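Local coordinates for protein sugar-phosphate aldolase (PDB 1PVT) that belongs to the class II aldolase and adducin family and has an alpha/beta fold built around a mixed beta sheet, at residues Asp76-Leu82 with Leu93-Pro99; His125-Leu131 with Leu190-Val196; Glu153-Phe158 with Asp208-Leu213. All coordinates share one frame; numbering follows the deposited sequence.

Interaction 1: Asp76-Leu82 with Leu93-Pro99; sequences DSKICLL and LHGNGKP
The imidazole of His94 lies alongside the start of strand 79-84, with the carbonyl oxygen of Ile79 over one face and the carboxylate carbon of Asp76 at its edge, in the ring plane. Ile79 O comes to 3.6 Å from His94 CD2. At the edge, His94 NE2 donates a weak hydrogen bond to Asp76 OD2 (3.4 Å), with the carboxylate turned 52° from the ring plane. The ring reaches back this far because CG of His94 is anti to the backbone N (chi1 -178°), which sends it past Ile79 to the 3-10 turn 76-78.

Farther along the strand, Leu81 and Leu93 cross at a slant, their CD2 methyls 3.3 Å apart, and Leu81 CB also rests on His94 CB. Leu82 turns CD1 onto the proline ring, 3.2 Å from Pro99 CG, while Cys80 SG sits 3.6 Å from Gly97 O and also near the bare CA of Gly95. The backbone angles of Gly95 call for glycine: a CB there would be jammed against the carbonyl oxygen of His94 and would run into Cys80 SG. Within the sheet, Leu81 touches Leu61 and Leu82 touches Ile62 of the neighbouring strand 58-63; Pro38 touches both Leu81 and Leu93.

The backbone bonds explain why Leu93 and His94 both present themselves to one residue. Leu81 O accepts Leu93 N at 3.0 Å and, more weakly, His94 N, while Leu81 N returns a bond to His94 O (3.1 Å). Two residues set against one on an antiparallel partner make a classic beta bulge, placed here where the chain turns a corner after strand 89-92 and heads along a loop toward helix 103-115.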
loop_
_atom_site.group_PDB
_atom_site.type_symbol
_atom_site.label_atom_id
_atom_site.label_comp_id
_atom_site.label_asym_id
_atom_site.label_seq_id
_atom_site.Cartn_x
_atom_site.Cartn_y
_atom_site.Cartn_z
ATOM N N ASP A 76 -16.919 -2.819 7.861
ATOM C CA ASP A 76 -16.011 -1.725 8.203
ATOM C C ASP A 76 -15.407 -1.897 9.593
ATOM O O ASP A 76 -14.641 -1.054 10.052
ATOM C CB ASP A 76 -16.743 -0.389 8.115
ATOM C CG ASP A 76 -17.635 -0.145 9.303
ATOM O OD1 ASP A 76 -18.279 -1.108 9.779
ATOM O OD2 ASP A 76 -17.701 1.014 9.762
ATOM N N SER A 77 -15.754 -2.988 10.266
ATOM C CA SER A 77 -15.200 -3.248 11.580
ATOM C C SER A 77 -13.810 -3.803 11.336
ATOM O O SER A 77 -13.021 -3.950 12.260
ATOM C CB SER A 77 -16.002 -4.303 12.308
ATOM O OG SER A 77 -15.545 -5.574 11.902
ATOM N N LYS A 78 -13.532 -4.138 10.078
ATOM C CA LYS A 78 -12.233 -4.681 9.687
ATOM C C LYS A 78 -11.265 -3.549 9.348
ATOM O O LYS A 78 -10.180 -3.797 8.834
ATOM C CB LYS A 78 -12.366 -5.584 8.462
ATOM C CG LYS A 78 -13.370 -6.713 8.591
ATOM C CD LYS A 78 -12.830 -7.899 9.380
ATOM C CE LYS A 78 -13.793 -9.095 9.329
ATOM N NZ LYS A 78 -13.203 -10.346 9.900
ATOM N N ILE A 79 -11.664 -2.308 9.611
ATOM C CA ILE A 79 -10.800 -1.159 9.336
ATOM C C ILE A 79 -10.514 -0.424 10.637
ATOM O O ILE A 79 -11.436 -0.114 11.386
ATOM C CB ILE A 79 -11.460 -0.172 8.346
ATOM C CG1 ILE A 79 -11.641 -0.849 6.979
ATOM C CG2 ILE A 79 -10.613 1.104 8.238
ATOM C CD1 ILE A 79 -12.279 0.030 5.923
ATOM N N CYS A 80 -9.239 -0.144 10.901
ATOM C CA CYS A 80 -8.850 0.540 12.133
ATOM C C CYS A 80 -8.539 2.020 11.975
ATOM O O CYS A 80 -7.829 2.435 11.057
ATOM C CB CYS A 80 -7.636 -0.151 12.774
ATOM S SG CYS A 80 -7.932 -1.806 13.447
ATOM N N LEU A 81 -9.109 2.812 12.876
ATOM C CA LEU A 81 -8.853 4.242 12.914
ATOM C C LEU A 81 -7.907 4.348 14.088
ATOM O O LEU A 81 -8.211 3.882 15.183
ATOM C CB LEU A 81 -10.107 5.049 13.221
ATOM C CG LEU A 81 -9.723 6.483 13.605
ATOM C CD1 LEU A 81 -8.993 7.165 12.460
ATOM C CD2 LEU A 81 -10.966 7.255 13.961
ATOM N N LEU A 82 -6.757 4.954 13.868
ATOM C CA LEU A 82 -5.794 5.043 14.940
ATOM C C LEU A 82 -5.231 6.424 15.127
ATOM O O LEU A 82 -5.157 7.218 14.187
ATOM C CB LEU A 82 -4.643 4.094 14.661
ATOM C CG LEU A 82 -5.035 2.665 14.321
ATOM C CD1 LEU A 82 -3.786 1.933 13.873
ATOM C CD2 LEU A 82 -5.693 1.985 15.528
ATOM N N LEU A 93 -9.349 3.953 17.953
ATOM C CA LEU A 93 -10.626 4.674 17.970
ATOM C C LEU A 93 -11.720 3.789 17.365
ATOM O O LEU A 93 -12.811 3.666 17.929
ATOM C CB LEU A 93 -10.522 5.979 17.169
ATOM C CG LEU A 93 -9.926 7.230 17.833
ATOM C CD1 LEU A 93 -8.547 6.927 18.399
ATOM C CD2 LEU A 93 -9.855 8.366 16.812
ATOM N N HIS A 94 -11.426 3.194 16.208
ATOM C CA HIS A 94 -12.360 2.286 15.543
ATOM C C HIS A 94 -11.629 0.984 15.192
ATOM O O HIS A 94 -10.405 0.977 14.996
ATOM C CB HIS A 94 -12.963 2.932 14.280
ATOM C CG HIS A 94 -13.964 2.060 13.567
ATOM N ND1 HIS A 94 -14.795 1.175 14.230
ATOM C CD2 HIS A 94 -14.273 1.945 12.251
ATOM C CE1 HIS A 94 -15.566 0.552 13.354
ATOM N NE2 HIS A 94 -15.270 1.002 12.146
ATOM N N GLY A 95 -12.383 -0.114 15.143
ATOM C CA GLY A 95 -11.806 -1.405 14.817
ATOM C C GLY A 95 -12.216 -2.487 15.793
ATOM O O GLY A 95 -12.744 -2.198 16.860
ATOM N N ASN A 96 -11.977 -3.741 15.428
ATOM C CA ASN A 96 -12.322 -4.856 16.292
ATOM C C ASN A 96 -11.086 -5.601 16.752
ATOM O O ASN A 96 -11.134 -6.353 17.723
ATOM C CB ASN A 96 -13.268 -5.803 15.569
ATOM C CG ASN A 96 -14.714 -5.474 15.837
ATOM O OD1 ASN A 96 -15.067 -4.317 16.057
ATOM N ND2 ASN A 96 -15.564 -6.491 15.811
ATOM N N GLY A 97 -9.977 -5.386 16.054
ATOM C CA GLY A 97 -8.734 -6.038 16.423
ATOM C C GLY A 97 -7.566 -5.072 16.360
ATOM O O GLY A 97 -7.753 -3.856 16.382
ATOM N N LYS A 98 -6.355 -5.606 16.305
ATOM C CA LYS A 98 -5.177 -4.762 16.207
ATOM C C LYS A 98 -4.943 -4.578 14.724
ATOM O O LYS A 98 -5.365 -5.406 13.921
ATOM C CB LYS A 98 -3.969 -5.449 16.838
ATOM C CG LYS A 98 -4.092 -5.603 18.329
ATOM C CD LYS A 98 -2.954 -6.417 18.899
ATOM C CE LYS A 98 -2.921 -6.318 20.419
ATOM N NZ LYS A 98 -2.660 -4.919 20.883
ATOM N N PRO A 99 -4.275 -3.488 14.330
ATOM C CA PRO A 99 -4.047 -3.313 12.896
ATOM C C PRO A 99 -3.281 -4.507 12.318
ATOM O O PRO A 99 -2.956 -5.475 13.021
ATOM C CB PRO A 99 -3.230 -2.023 12.825
ATOM C CG PRO A 99 -3.618 -1.294 14.064
ATOM C CD PRO A 99 -3.684 -2.380 15.096
#

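Interaction 2: His125-Leu131 with Leu190-Val196; sequences HTHPLNL and LWDKHGV
Thr126 and Val196 form an antiparallel hydrogen-bonded pair, with Val196 N bonded to Thr126 O at 3.0 Å and Thr126 N to Val196 O at 3.1 Å.

Beside this pair stands the His125 ring, with its CG anti to the backbone N (chi1 169°), so that it swings across to the turn that follows strand 188-191. Its NE2 donates to His194 O at 3.2 Å, with that oxygen almost in the imidazole plane and the N-H...O angle a nearly straight 165°. Over one ring face lies the rim of Trp191, CZ3 3.4 Å from His125 NE2; the two ring planes meet obliquely at 36°. The accepting carbonyl is offered by a type II turn from Trp191 to His194, and the indole itself meets Phe167. His127 comes to the same peptide edge-on, its CD2 3.5 Å from His194 C.

On the far side of the strand pair the contact is apolar. Val196 CG1 touches CD of Pro128 at 3.8 Å, the proline standing at the N-cap position just before helix 129-134, and from that helix Leu131 reaches Leu190, CD2 to CD2 at 3.6 Å. Helix 203-224 borders this region through Val210, Glu214 and Ala217.

With NE2 given to His194 O and ND1 weakly bonded to Glu102, the His125 ring is tied at both nitrogens and flanked over one face by the indole, which fixes its rotation within a largely buried setting.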
loop_
_atom_site.group_PDB
_atom_site.type_symbol
_atom_site.label_atom_id
_atom_site.label_comp_id
_atom_site.label_asym_id
_atom_site.label_seq_id
_atom_site.Cartn_x
_atom_site.Cartn_y
_atom_site.Cartn_z
ATOM N N HIS A 125 -1.218 -1.998 -0.479
ATOM C CA HIS A 125 -0.251 -3.080 -0.675
ATOM C C HIS A 125 -0.982 -4.388 -1.013
ATOM O O HIS A 125 -1.819 -4.867 -0.234
ATOM C CB HIS A 125 0.603 -3.296 0.577
ATOM C CG HIS A 125 1.429 -4.545 0.527
ATOM N ND1 HIS A 125 1.273 -5.579 1.425
ATOM C CD2 HIS A 125 2.388 -4.946 -0.343
ATOM C CE1 HIS A 125 2.099 -6.562 1.112
ATOM N NE2 HIS A 125 2.786 -6.203 0.042
ATOM N N THR A 126 -0.661 -4.970 -2.167
ATOM C CA THR A 126 -1.316 -6.201 -2.588
ATOM C C THR A 126 -0.363 -7.047 -3.434
ATOM O O THR A 126 0.751 -6.619 -3.727
ATOM C CB THR A 126 -2.617 -5.861 -3.368
ATOM O OG1 THR A 126 -3.465 -7.016 -3.425
ATOM C CG2 THR A 126 -2.294 -5.375 -4.771
ATOM N N HIS A 127 -0.797 -8.249 -3.808
ATOM C CA HIS A 127 0.028 -9.166 -4.598
ATOM C C HIS A 127 -0.572 -9.491 -5.953
ATOM O O HIS A 127 -1.163 -10.549 -6.145
ATOM C CB HIS A 127 0.241 -10.474 -3.834
ATOM C CG HIS A 127 0.814 -10.276 -2.472
ATOM N ND1 HIS A 127 0.026 -10.106 -1.355
ATOM C CD2 HIS A 127 2.094 -10.116 -2.060
ATOM C CE1 HIS A 127 0.798 -9.843 -0.312
ATOM N NE2 HIS A 127 2.057 -9.842 -0.714
ATOM N N PRO A 128 -0.418 -8.588 -6.918
ATOM C CA PRO A 128 -0.970 -8.830 -8.244
ATOM C C PRO A 128 -0.319 -10.051 -8.870
ATOM O O PRO A 128 0.905 -10.171 -8.879
ATOM C CB PRO A 128 -0.619 -7.556 -8.995
ATOM C CG PRO A 128 -0.607 -6.532 -7.928
ATOM C CD PRO A 128 0.151 -7.238 -6.837
ATOM N N LEU A 129 -1.153 -10.944 -9.391
ATOM C CA LEU A 129 -0.714 -12.171 -10.040
ATOM C C LEU A 129 0.378 -11.984 -11.101
ATOM O O LEU A 129 1.418 -12.634 -11.061
ATOM C CB LEU A 129 -1.925 -12.838 -10.679
ATOM C CG LEU A 129 -1.657 -13.654 -11.939
ATOM C CD1 LEU A 129 -0.880 -14.890 -11.571
ATOM C CD2 LEU A 129 -2.967 -14.031 -12.602
ATOM N N ASN A 130 0.136 -11.106 -12.061
ATOM C CA ASN A 130 1.102 -10.888 -13.120
ATOM C C ASN A 130 2.388 -10.243 -12.666
ATOM O O ASN A 130 3.464 -10.633 -13.102
ATOM C CB ASN A 130 0.476 -10.052 -14.224
ATOM C CG ASN A 130 -0.478 -10.852 -15.077
ATOM O OD1 ASN A 130 -0.060 -11.593 -15.959
ATOM N ND2 ASN A 130 -1.768 -10.722 -14.807
ATOM N N LEU A 131 2.284 -9.244 -11.801
ATOM C CA LEU A 131 3.474 -8.565 -11.299
ATOM C C LEU A 131 4.245 -9.574 -10.470
ATOM O O LEU A 131 5.475 -9.545 -10.392
ATOM C CB LEU A 131 3.074 -7.375 -10.436
ATOM C CG LEU A 131 3.834 -6.093 -10.760
ATOM C CD1 LEU A 131 3.975 -5.927 -12.268
ATOM C CD2 LEU A 131 3.072 -4.917 -10.165
ATOM N N LEU A 190 8.046 -1.816 -5.609
ATOM C CA LEU A 190 7.813 -3.246 -5.750
ATOM C C LEU A 190 8.648 -3.989 -4.740
ATOM O O LEU A 190 9.871 -3.965 -4.841
ATOM C CB LEU A 190 8.221 -3.729 -7.138
ATOM C CG LEU A 190 7.326 -3.402 -8.319
ATOM C CD1 LEU A 190 8.147 -3.533 -9.570
ATOM C CD2 LEU A 190 6.114 -4.320 -8.350
ATOM N N TRP A 191 8.011 -4.628 -3.759
ATOM C CA TRP A 191 8.766 -5.407 -2.780
ATOM C C TRP A 191 9.061 -6.692 -3.506
ATOM O O TRP A 191 8.211 -7.573 -3.595
ATOM C CB TRP A 191 7.953 -5.729 -1.528
ATOM C CG TRP A 191 7.616 -4.545 -0.687
ATOM C CD1 TRP A 191 8.087 -3.267 -0.828
ATOM C CD2 TRP A 191 6.721 -4.523 0.430
ATOM N NE1 TRP A 191 7.534 -2.452 0.133
ATOM C CE2 TRP A 191 6.693 -3.200 0.918
ATOM C CE3 TRP A 191 5.938 -5.492 1.061
ATOM C CZ2 TRP A 191 5.913 -2.825 2.010
ATOM C CZ3 TRP A 191 5.165 -5.117 2.145
ATOM C CH2 TRP A 191 5.158 -3.794 2.608
ATOM N N ASP A 192 10.269 -6.784 -4.043
ATOM C CA ASP A 192 10.675 -7.952 -4.792
ATOM C C ASP A 192 10.216 -9.243 -4.130
ATOM O O ASP A 192 10.563 -9.522 -2.981
ATOM C CB ASP A 192 12.193 -7.961 -4.969
ATOM C CG ASP A 192 12.662 -9.092 -5.857
ATOM O OD1 ASP A 192 12.623 -10.251 -5.391
ATOM O OD2 ASP A 192 13.051 -8.821 -7.021
ATOM N N LYS A 193 9.409 -10.003 -4.870
ATOM C CA LYS A 193 8.883 -11.286 -4.421
ATOM C C LYS A 193 7.651 -11.165 -3.515
ATOM O O LYS A 193 7.009 -12.168 -3.200
ATOM C CB LYS A 193 9.984 -12.060 -3.693
ATOM C CG LYS A 193 9.916 -13.560 -3.862
ATOM C CD LYS A 193 10.375 -13.974 -5.247
ATOM C CE LYS A 193 10.360 -15.491 -5.391
ATOM N NZ LYS A 193 10.970 -15.950 -6.676
ATOM N N HIS A 194 7.313 -9.946 -3.102
ATOM C CA HIS A 194 6.170 -9.743 -2.212
ATOM C C HIS A 194 5.204 -8.672 -2.684
ATOM O O HIS A 194 4.804 -7.791 -1.918
ATOM C CB HIS A 194 6.658 -9.393 -0.806
ATOM C CG HIS A 194 7.600 -10.400 -0.234
ATOM N ND1 HIS A 194 7.286 -11.171 0.864
ATOM C CD2 HIS A 194 8.831 -10.796 -0.634
ATOM C CE1 HIS A 194 8.284 -12.001 1.112
ATOM N NE2 HIS A 194 9.233 -11.794 0.217
ATOM N N GLY A 195 4.831 -8.741 -3.951
ATOM C CA GLY A 195 3.886 -7.776 -4.464
ATOM C C GLY A 195 4.334 -6.334 -4.563
ATOM O O GLY A 195 5.508 -6.024 -4.755
ATOM N N VAL A 196 3.376 -5.437 -4.409
ATOM C CA VAL A 196 3.669 -4.036 -4.552
ATOM C C VAL A 196 2.924 -3.168 -3.573
ATOM O O VAL A 196 1.941 -3.589 -2.971
ATOM C CB VAL A 196 3.294 -3.584 -5.957
ATOM C CG1 VAL A 196 1.825 -3.845 -6.180
ATOM C CG2 VAL A 196 3.589 -2.117 -6.141
#

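Interaction 3: Glu153-Phe158 with Asp208-Leu213; sequences EVLIFF and DRVEIL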
loop_
_atom_site.group_PDB
_atom_site.type_symbol
_atom_site.label_atom_id
_atom_site.label_comp_id
_atom_site.label_asym_id
_atom_site.label_seq_id
_atom_site.Cartn_x
_atom_site.Cartn_y
_atom_site.Cartn_z
ATOM N N GLU A 153 -0.239 5.005 -20.461
ATOM C CA GLU A 153 -0.816 4.872 -19.130
ATOM C C GLU A 153 0.178 4.793 -17.969
ATOM O O GLU A 153 -0.052 5.390 -16.920
ATOM C CB GLU A 153 -1.732 3.645 -19.095
ATOM C CG GLU A 153 -3.168 3.915 -19.540
ATOM C CD GLU A 153 -4.109 4.141 -18.361
ATOM O OE1 GLU A 153 -4.520 3.137 -17.727
ATOM O OE2 GLU A 153 -4.427 5.320 -18.063
ATOM N N VAL A 154 1.275 4.064 -18.136
ATOM C CA VAL A 154 2.249 3.937 -17.057
ATOM C C VAL A 154 3.011 5.229 -16.801
ATOM O O VAL A 154 3.030 5.751 -15.686
ATOM C CB VAL A 154 3.277 2.860 -17.362
ATOM C CG1 VAL A 154 4.055 2.527 -16.100
ATOM C CG2 VAL A 154 2.594 1.645 -17.927
ATOM N N LEU A 155 3.649 5.719 -17.861
ATOM C CA LEU A 155 4.444 6.948 -17.854
ATOM C C LEU A 155 3.758 8.048 -17.041
ATOM O O LEU A 155 4.352 8.638 -16.138
ATOM C CB LEU A 155 4.644 7.416 -19.303
ATOM C CG LEU A 155 4.657 6.296 -20.366
ATOM C CD1 LEU A 155 4.803 6.873 -21.774
ATOM C CD2 LEU A 155 5.790 5.332 -20.067
ATOM N N ILE A 156 2.501 8.306 -17.383
ATOM C CA ILE A 156 1.678 9.310 -16.722
ATOM C C ILE A 156 1.610 9.097 -15.215
ATOM O O ILE A 156 1.948 9.984 -14.440
ATOM C CB ILE A 156 0.228 9.280 -17.264
ATOM C CG1 ILE A 156 0.218 9.604 -18.760
ATOM C CG2 ILE A 156 -0.646 10.251 -16.475
ATOM C CD1 ILE A 156 -1.133 9.404 -19.422
ATOM N N PHE A 157 1.159 7.923 -14.798
ATOM C CA PHE A 157 1.046 7.647 -13.378
ATOM C C PHE A 157 2.409 7.450 -12.718
ATOM O O PHE A 157 2.539 7.552 -11.493
ATOM C CB PHE A 157 0.162 6.418 -13.150
ATOM C CG PHE A 157 -1.289 6.632 -13.498
ATOM C CD1 PHE A 157 -1.681 6.856 -14.817
ATOM C CD2 PHE A 157 -2.270 6.586 -12.507
ATOM C CE1 PHE A 157 -3.033 7.025 -15.146
ATOM C CE2 PHE A 157 -3.626 6.755 -12.826
ATOM C CZ PHE A 157 -4.007 6.974 -14.147
ATOM N N PHE A 158 3.427 7.166 -13.523
ATOM C CA PHE A 158 4.769 6.975 -12.983
ATOM C C PHE A 158 5.754 7.723 -13.828
ATOM O O PHE A 158 6.521 7.128 -14.589
ATOM C CB PHE A 158 5.138 5.504 -12.961
ATOM C CG PHE A 158 4.078 4.654 -12.383
ATOM C CD1 PHE A 158 3.063 4.156 -13.187
ATOM C CD2 PHE A 158 4.044 4.408 -11.023
ATOM C CE1 PHE A 158 2.024 3.425 -12.640
ATOM C CE2 PHE A 158 3.012 3.679 -10.466
ATOM C CZ PHE A 158 1.997 3.186 -11.275
ATOM N N ASP A 208 -5.603 2.840 -8.455
ATOM C CA ASP A 208 -5.442 3.073 -9.885
ATOM C C ASP A 208 -4.041 2.728 -10.387
ATOM O O ASP A 208 -3.871 2.293 -11.523
ATOM C CB ASP A 208 -5.745 4.535 -10.214
ATOM C CG ASP A 208 -7.191 4.757 -10.568
ATOM O OD1 ASP A 208 -8.040 4.008 -10.045
ATOM O OD2 ASP A 208 -7.476 5.681 -11.357
ATOM N N ARG A 209 -3.032 2.933 -9.554
ATOM C CA ARG A 209 -1.676 2.629 -9.979
ATOM C C ARG A 209 -1.402 1.128 -9.924
ATOM O O ARG A 209 -0.598 0.616 -10.693
ATOM C CB ARG A 209 -0.677 3.393 -9.123
ATOM C CG ARG A 209 -0.835 4.908 -9.176
ATOM C CD ARG A 209 0.283 5.536 -8.360
ATOM N NE ARG A 209 -0.073 6.785 -7.690
ATOM C CZ ARG A 209 0.066 7.989 -8.222
ATOM N NH1 ARG A 209 0.554 8.122 -9.447
ATOM N NH2 ARG A 209 -0.257 9.056 -7.511
ATOM N N VAL A 210 -2.061 0.423 -9.011
ATOM C CA VAL A 210 -1.891 -1.017 -8.928
ATOM C C VAL A 210 -2.415 -1.568 -10.241
ATOM O O VAL A 210 -1.691 -2.230 -10.980
ATOM C CB VAL A 210 -2.709 -1.611 -7.796
ATOM C CG1 VAL A 210 -2.661 -3.113 -7.868
ATOM C CG2 VAL A 210 -2.168 -1.140 -6.479
ATOM N N GLU A 211 -3.681 -1.277 -10.534
ATOM C CA GLU A 211 -4.318 -1.727 -11.770
ATOM C C GLU A 211 -3.387 -1.542 -12.951
ATOM O O GLU A 211 -3.026 -2.501 -13.634
ATOM C CB GLU A 211 -5.587 -0.933 -12.032
ATOM C CG GLU A 211 -6.828 -1.592 -11.546
ATOM C CD GLU A 211 -8.059 -0.918 -12.099
ATOM O OE1 GLU A 211 -9.158 -1.502 -11.986
ATOM O OE2 GLU A 211 -7.929 0.201 -12.646
ATOM N N ILE A 212 -2.997 -0.295 -13.186
ATOM C CA ILE A 212 -2.108 0.042 -14.292
ATOM C C ILE A 212 -0.814 -0.773 -14.276
ATOM O O ILE A 212 -0.451 -1.363 -15.290
ATOM C CB ILE A 212 -1.825 1.571 -14.314
ATOM C CG1 ILE A 212 -3.123 2.299 -14.675
ATOM C CG2 ILE A 212 -0.748 1.912 -15.330
ATOM C CD1 ILE A 212 -3.053 3.788 -14.571
ATOM N N LEU A 213 -0.120 -0.827 -13.146
ATOM C CA LEU A 213 1.095 -1.623 -13.094
ATOM C C LEU A 213 0.788 -3.047 -13.523
ATOM O O LEU A 213 1.514 -3.644 -14.319
ATOM C CB LEU A 213 1.677 -1.637 -11.688
ATOM C CG LEU A 213 2.525 -0.416 -11.339
ATOM C CD1 LEU A 213 3.273 -0.689 -10.041
ATOM C CD2 LEU A 213 3.524 -0.125 -12.465
#
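Ile212 projects between Phe157 and Phe158 at the end of helix 152-157: its CD1 methyl lies over the face of the Phe157 ring, a CH-pi contact modelled closer than is realistic, so its exact distance is doubtful, while its CG2 lies at the edge of the Phe158 ring, 4.1 Å from CE1. Phe158 in turn brings its far end against helix 203-224, with CZ 3.4 Å from Arg209 CB and 3.6 Å from Leu213 CG; Leu213 CD2 covers one face of that ring, offset toward the rim. Glu153, its chain bent at chi2, lays OE1 beside Ile212 CG1 at 3.5 Å.

One step out is the helix packing. The axes of the two short helical segments approach to 9.9 Å and run roughly antiparallel, at 146° between their directions. Phe158, the first residue to leave helical geometry, still gives its N-H to Val154 O, and its ring also meets Ala188 of strand 188-191.

Arg209 links the apolar contact to the polar surroundings. Its CG touches the edge of Phe157 and its bend at chi3 (-147°) takes the guanidinium round to the end of helix 152-157, where NH1 comes within 2.9 Å of Phe157 O. NH2 forms salt bridges to Glu205 and Asp187, and NE bonds to Phe199 O. The aliphatic stem thus serves the apolar seam while the charged end, matched by two acids, would probably stay ionised although the residue is buried.

Interactions 2 and 3 are neighbours, their centres 14 Å apart, and helix 203-224 joins them: Val210 CG1 lies 3.9 Å from Thr126 CG2, and Leu213 CB lies 3.9 Å from Leu131 CD2. Their segments alternate along the chain, so each contact, 125-131 with 190-196 and 153-158 with 208-213, spans part of the other's sequence separation. Interaction 1 closes earlier in the sequence and lies on the opposite side of the chain's centre, its centre 25 Å from that of interaction 2 and 29 Å from that of interaction 3. It touches neither, yet interactions 1 and 2 both reach the same mixed sheet.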